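Local structure of sialidase B (Streptococcus pneumoniae serotype 4, 4XJW) at residues Gly29-Asp41 against Ala103-Lys115. The protein cleaves terminal sialic acid residues from oligosaccharides, glycoproteins and glycolipids, acting as an intramolecular trans-sialidase of glycosyl hydrolase family 33. The protein carries 1 engineered substitution. Sequence-based numbering, arbitrary orientation.
Sequences GESQTVVMKFKAD and AVENTLVFVSDSK
Residues Q32-F38 pair antiparallel with N106-S112, the strand axes approaching to 4.7 Å, and paired backbone hydrogen bonds join Q32 with S112, V34 with F110, M36 with L108 and F38 with N106. They are neighbouring strands of one sheet in the concanavalin-like β-sandwich at the N-terminal end of the sialidase, away from the probable catalytic residues. V34, M36, F38, L108 and F110 turn into the sandwich core, where I66 and M68 of strand 63-69 in the facing sheet touch V34, L108 and F38. CG of F38 sits between its backbone N and carbonyl carbon (chi1 75°), which swings the ring over its cross-strand neighbour: CB of N106 lies over one face as a CH-pi contact, 4.1 Å from the ring centroid, while CB of L108 meets the ring edge in plane, 4.0 Å from CE1 of F38. The amide of N106 is held by N124 and the carbonyl of W96. On the opposite face of the sheet, V35 and V109 touch through their CG2 methyls, and T33, OG1 hydrogen-bonded to the carbonyl of K175, lies alongside V111. K37 runs beside T107 and bends at its last torsion (chi4 -62°), bringing NZ of K37 into a 2.8 Å hydrogen bond to OG1 of T107; the same ammonium forms a salt bridge with E105 OE1 at 3.6 Å and hydrogen-bonds to the carbonyl of P186. At the ladder's end, one water links E30 O, Q32 OE1 and S112 OG, while Q32 NE2 hydrogen-bonds to N174 OD1; just beyond, S31 OG meets S114 OG in a 2.6 Å hydrogen bond.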
# COMPACT_ATOMS: atom_id res chain seq x y z
N GLY A 29 -11.41 -2.28 -39.78
CA GLY A 29 -11.45 -0.98 -39.14
C GLY A 29 -10.23 -0.83 -38.25
O GLY A 29 -9.42 -1.75 -38.13
N GLU A 30 -10.12 0.34 -37.63
CA GLU A 30 -8.89 0.69 -36.92
C GLU A 30 -8.97 0.53 -35.41
O GLU A 30 -7.97 0.77 -34.71
CB GLU A 30 -8.48 2.12 -37.28
CG GLU A 30 -8.06 2.29 -38.73
CD GLU A 30 -7.88 3.74 -39.10
OE1 GLU A 30 -8.60 4.58 -38.52
OE2 GLU A 30 -7.01 4.04 -39.94
N SER A 31 -10.12 0.13 -34.91
CA SER A 31 -10.30 -0.06 -33.47
C SER A 31 -10.62 -1.51 -33.14
O SER A 31 -11.47 -2.13 -33.78
CB SER A 31 -11.38 0.88 -32.93
OG SER A 31 -10.98 2.23 -33.07
N GLN A 32 -9.96 -2.04 -32.11
CA GLN A 32 -10.17 -3.43 -31.71
C GLN A 32 -10.15 -3.57 -30.20
O GLN A 32 -9.52 -2.77 -29.49
CB GLN A 32 -9.11 -4.35 -32.32
CG GLN A 32 -9.43 -4.88 -33.72
CD GLN A 32 -9.20 -3.86 -34.82
OE1 GLN A 32 -8.33 -2.99 -34.72
NE2 GLN A 32 -9.98 -3.97 -35.90
N THR A 33 -10.84 -4.58 -29.71
CA THR A 33 -10.77 -4.94 -28.30
C THR A 33 -10.49 -6.43 -28.22
O THR A 33 -11.12 -7.22 -28.93
CB THR A 33 -12.10 -4.63 -27.59
OG1 THR A 33 -12.29 -3.21 -27.60
CG2 THR A 33 -12.07 -5.11 -26.15
N VAL A 34 -9.52 -6.80 -27.39
CA VAL A 34 -9.21 -8.20 -27.14
C VAL A 34 -9.64 -8.53 -25.71
O VAL A 34 -9.27 -7.82 -24.77
CB VAL A 34 -7.70 -8.49 -27.31
CG1 VAL A 34 -7.42 -9.95 -27.01
CG2 VAL A 34 -7.25 -8.12 -28.71
N VAL A 35 -10.43 -9.58 -25.54
CA VAL A 35 -10.77 -10.07 -24.21
C VAL A 35 -10.21 -11.47 -24.06
O VAL A 35 -10.46 -12.36 -24.89
CB VAL A 35 -12.29 -10.09 -23.97
CG1 VAL A 35 -12.59 -10.68 -22.61
CG2 VAL A 35 -12.85 -8.68 -24.05
N MET A 36 -9.41 -11.68 -23.02
CA MET A 36 -8.70 -12.94 -22.83
C MET A 36 -8.82 -13.40 -21.39
O MET A 36 -8.41 -12.69 -20.47
CB MET A 36 -7.22 -12.77 -23.16
CG MET A 36 -6.80 -13.36 -24.48
SD MET A 36 -5.00 -13.46 -24.59
CE MET A 36 -4.65 -14.31 -23.07
N LYS A 37 -9.38 -14.58 -21.18
CA LYS A 37 -9.35 -15.22 -19.88
C LYS A 37 -8.27 -16.29 -19.91
O LYS A 37 -8.32 -17.22 -20.73
CB LYS A 37 -10.71 -15.80 -19.52
CG LYS A 37 -11.69 -14.73 -19.05
CD LYS A 37 -13.12 -15.22 -18.97
CE LYS A 37 -14.01 -14.16 -18.33
NZ LYS A 37 -13.58 -13.85 -16.92
N PHE A 38 -7.26 -16.15 -19.06
CA PHE A 38 -6.10 -17.04 -19.14
C PHE A 38 -5.49 -17.36 -17.78
O PHE A 38 -5.63 -16.61 -16.81
CB PHE A 38 -5.03 -16.43 -20.06
CG PHE A 38 -4.25 -15.29 -19.44
CD1 PHE A 38 -4.74 -14.00 -19.50
CD2 PHE A 38 -3.04 -15.53 -18.80
CE1 PHE A 38 -4.03 -12.95 -18.93
CE2 PHE A 38 -2.34 -14.48 -18.22
CZ PHE A 38 -2.84 -13.20 -18.29
N LYS A 39 -4.80 -18.50 -17.74
CA LYS A 39 -4.11 -18.94 -16.55
C LYS A 39 -2.64 -19.10 -16.88
O LYS A 39 -2.29 -19.53 -17.99
CB LYS A 39 -4.65 -20.28 -16.06
CG LYS A 39 -6.14 -20.29 -15.78
CD LYS A 39 -6.62 -21.69 -15.45
CE LYS A 39 -8.07 -21.66 -15.02
NZ LYS A 39 -8.60 -23.03 -14.80
N ALA A 40 -1.78 -18.76 -15.93
CA ALA A 40 -0.35 -18.97 -16.07
C ALA A 40 0.26 -19.08 -14.69
O ALA A 40 0.65 -18.08 -14.10
CB ALA A 40 0.30 -17.82 -16.85
N ASP A 41 0.35 -20.31 -14.18
CA ASP A 41 0.88 -20.52 -12.85
C ASP A 41 2.33 -20.99 -12.88
O ASP A 41 2.99 -21.09 -11.84
CB ASP A 41 0.00 -21.48 -12.04
CG ASP A 41 -0.13 -22.84 -12.68
OD1 ASP A 41 0.11 -22.96 -13.90
OD2 ASP A 41 -0.50 -23.80 -11.96
N ALA A 103 -4.70 -22.56 -10.22
CA ALA A 103 -4.38 -21.45 -11.11
C ALA A 103 -5.55 -20.47 -11.21
O ALA A 103 -6.71 -20.88 -11.35
CB ALA A 103 -3.99 -21.97 -12.49
N VAL A 104 -5.23 -19.18 -11.14
CA VAL A 104 -6.23 -18.12 -11.23
C VAL A 104 -6.57 -17.81 -12.68
O VAL A 104 -5.68 -17.71 -13.52
CB VAL A 104 -5.73 -16.83 -10.54
CG1 VAL A 104 -6.61 -15.62 -10.90
CG2 VAL A 104 -5.67 -17.03 -9.03
N GLU A 105 -7.86 -17.65 -12.96
CA GLU A 105 -8.28 -17.19 -14.27
C GLU A 105 -8.22 -15.68 -14.30
O GLU A 105 -9.10 -15.01 -13.76
CB GLU A 105 -9.69 -17.67 -14.61
CG GLU A 105 -10.18 -17.09 -15.94
CD GLU A 105 -11.40 -17.81 -16.47
OE1 GLU A 105 -12.49 -17.21 -16.45
OE2 GLU A 105 -11.26 -18.97 -16.92
N ASN A 106 -7.16 -15.14 -14.91
CA ASN A 106 -7.06 -13.70 -15.10
C ASN A 106 -7.93 -13.25 -16.25
O ASN A 106 -8.05 -13.95 -17.25
CB ASN A 106 -5.63 -13.29 -15.42
CG ASN A 106 -4.66 -13.63 -14.31
OD1 ASN A 106 -4.55 -12.89 -13.32
ND2 ASN A 106 -3.96 -14.74 -14.46
N THR A 107 -8.53 -12.08 -16.09
CA THR A 107 -9.39 -11.53 -17.14
C THR A 107 -8.71 -10.29 -17.70
O THR A 107 -8.60 -9.26 -17.03
CB THR A 107 -10.79 -11.16 -16.62
OG1 THR A 107 -11.40 -12.31 -16.01
CG2 THR A 107 -11.70 -10.67 -17.76
N LEU A 108 -8.25 -10.40 -18.94
CA LEU A 108 -7.52 -9.31 -19.58
C LEU A 108 -8.41 -8.67 -20.64
O LEU A 108 -9.04 -9.35 -21.43
CB LEU A 108 -6.22 -9.85 -20.17
CG LEU A 108 -5.32 -8.88 -20.92
CD1 LEU A 108 -3.85 -9.27 -20.79
CD2 LEU A 108 -5.69 -8.80 -22.41
N VAL A 109 -8.47 -7.34 -20.65
CA VAL A 109 -9.18 -6.61 -21.69
C VAL A 109 -8.27 -5.53 -22.26
O VAL A 109 -7.83 -4.63 -21.52
CB VAL A 109 -10.45 -5.92 -21.15
CG1 VAL A 109 -11.18 -5.18 -22.28
CG2 VAL A 109 -11.37 -6.95 -20.51
N PHE A 110 -7.99 -5.59 -23.56
CA PHE A 110 -7.13 -4.59 -24.17
C PHE A 110 -7.92 -3.83 -25.21
O PHE A 110 -8.51 -4.43 -26.10
CB PHE A 110 -5.90 -5.23 -24.81
CG PHE A 110 -5.02 -4.23 -25.51
CD1 PHE A 110 -4.28 -3.32 -24.78
CD2 PHE A 110 -4.94 -4.21 -26.90
CE1 PHE A 110 -3.47 -2.39 -25.41
CE2 PHE A 110 -4.13 -3.28 -27.55
CZ PHE A 110 -3.39 -2.37 -26.80
N VAL A 111 -7.95 -2.51 -25.07
CA VAL A 111 -8.72 -1.66 -25.98
C VAL A 111 -7.78 -0.80 -26.84
O VAL A 111 -6.95 -0.04 -26.32
CB VAL A 111 -9.72 -0.78 -25.21
CG1 VAL A 111 -10.52 0.07 -26.18
CG2 VAL A 111 -10.65 -1.65 -24.37
N SER A 112 -7.90 -0.93 -28.16
CA SER A 112 -7.12 -0.16 -29.12
C SER A 112 -8.07 0.81 -29.83
O SER A 112 -8.84 0.40 -30.70
CB SER A 112 -6.43 -1.11 -30.11
OG SER A 112 -5.61 -0.43 -31.03
N ASP A 113 -8.01 2.08 -29.45
CA ASP A 113 -9.04 3.05 -29.80
C ASP A 113 -8.50 4.09 -30.78
O ASP A 113 -7.78 5.02 -30.40
CB ASP A 113 -9.53 3.74 -28.53
CG ASP A 113 -10.74 4.63 -28.75
OD1 ASP A 113 -11.09 4.89 -29.92
OD2 ASP A 113 -11.34 5.07 -27.75
N SER A 114 -8.87 3.94 -32.06
CA SER A 114 -8.38 4.84 -33.10
C SER A 114 -8.88 6.28 -32.99
O SER A 114 -8.14 7.23 -33.26
CB SER A 114 -8.65 4.27 -34.50
OG SER A 114 -10.02 4.04 -34.73
N LYS A 115 -10.13 6.46 -32.57
CA LYS A 115 -10.68 7.81 -32.48
C LYS A 115 -10.04 8.64 -31.36
O LYS A 115 -9.82 9.84 -31.53
CB LYS A 115 -12.20 7.79 -32.37
CG LYS A 115 -12.90 7.40 -33.67
CD LYS A 115 -13.88 8.47 -34.12
CE LYS A 115 -15.05 7.87 -34.89
NZ LYS A 115 -16.02 8.90 -35.37
O HOH W 1 -6.63 -1.16 -33.41
O HOH W 2 -12.80 4.04 -31.78
O HOH W 3 -7.48 -23.47 -12.06
O HOH W 4 -2.96 -17.90 -13.46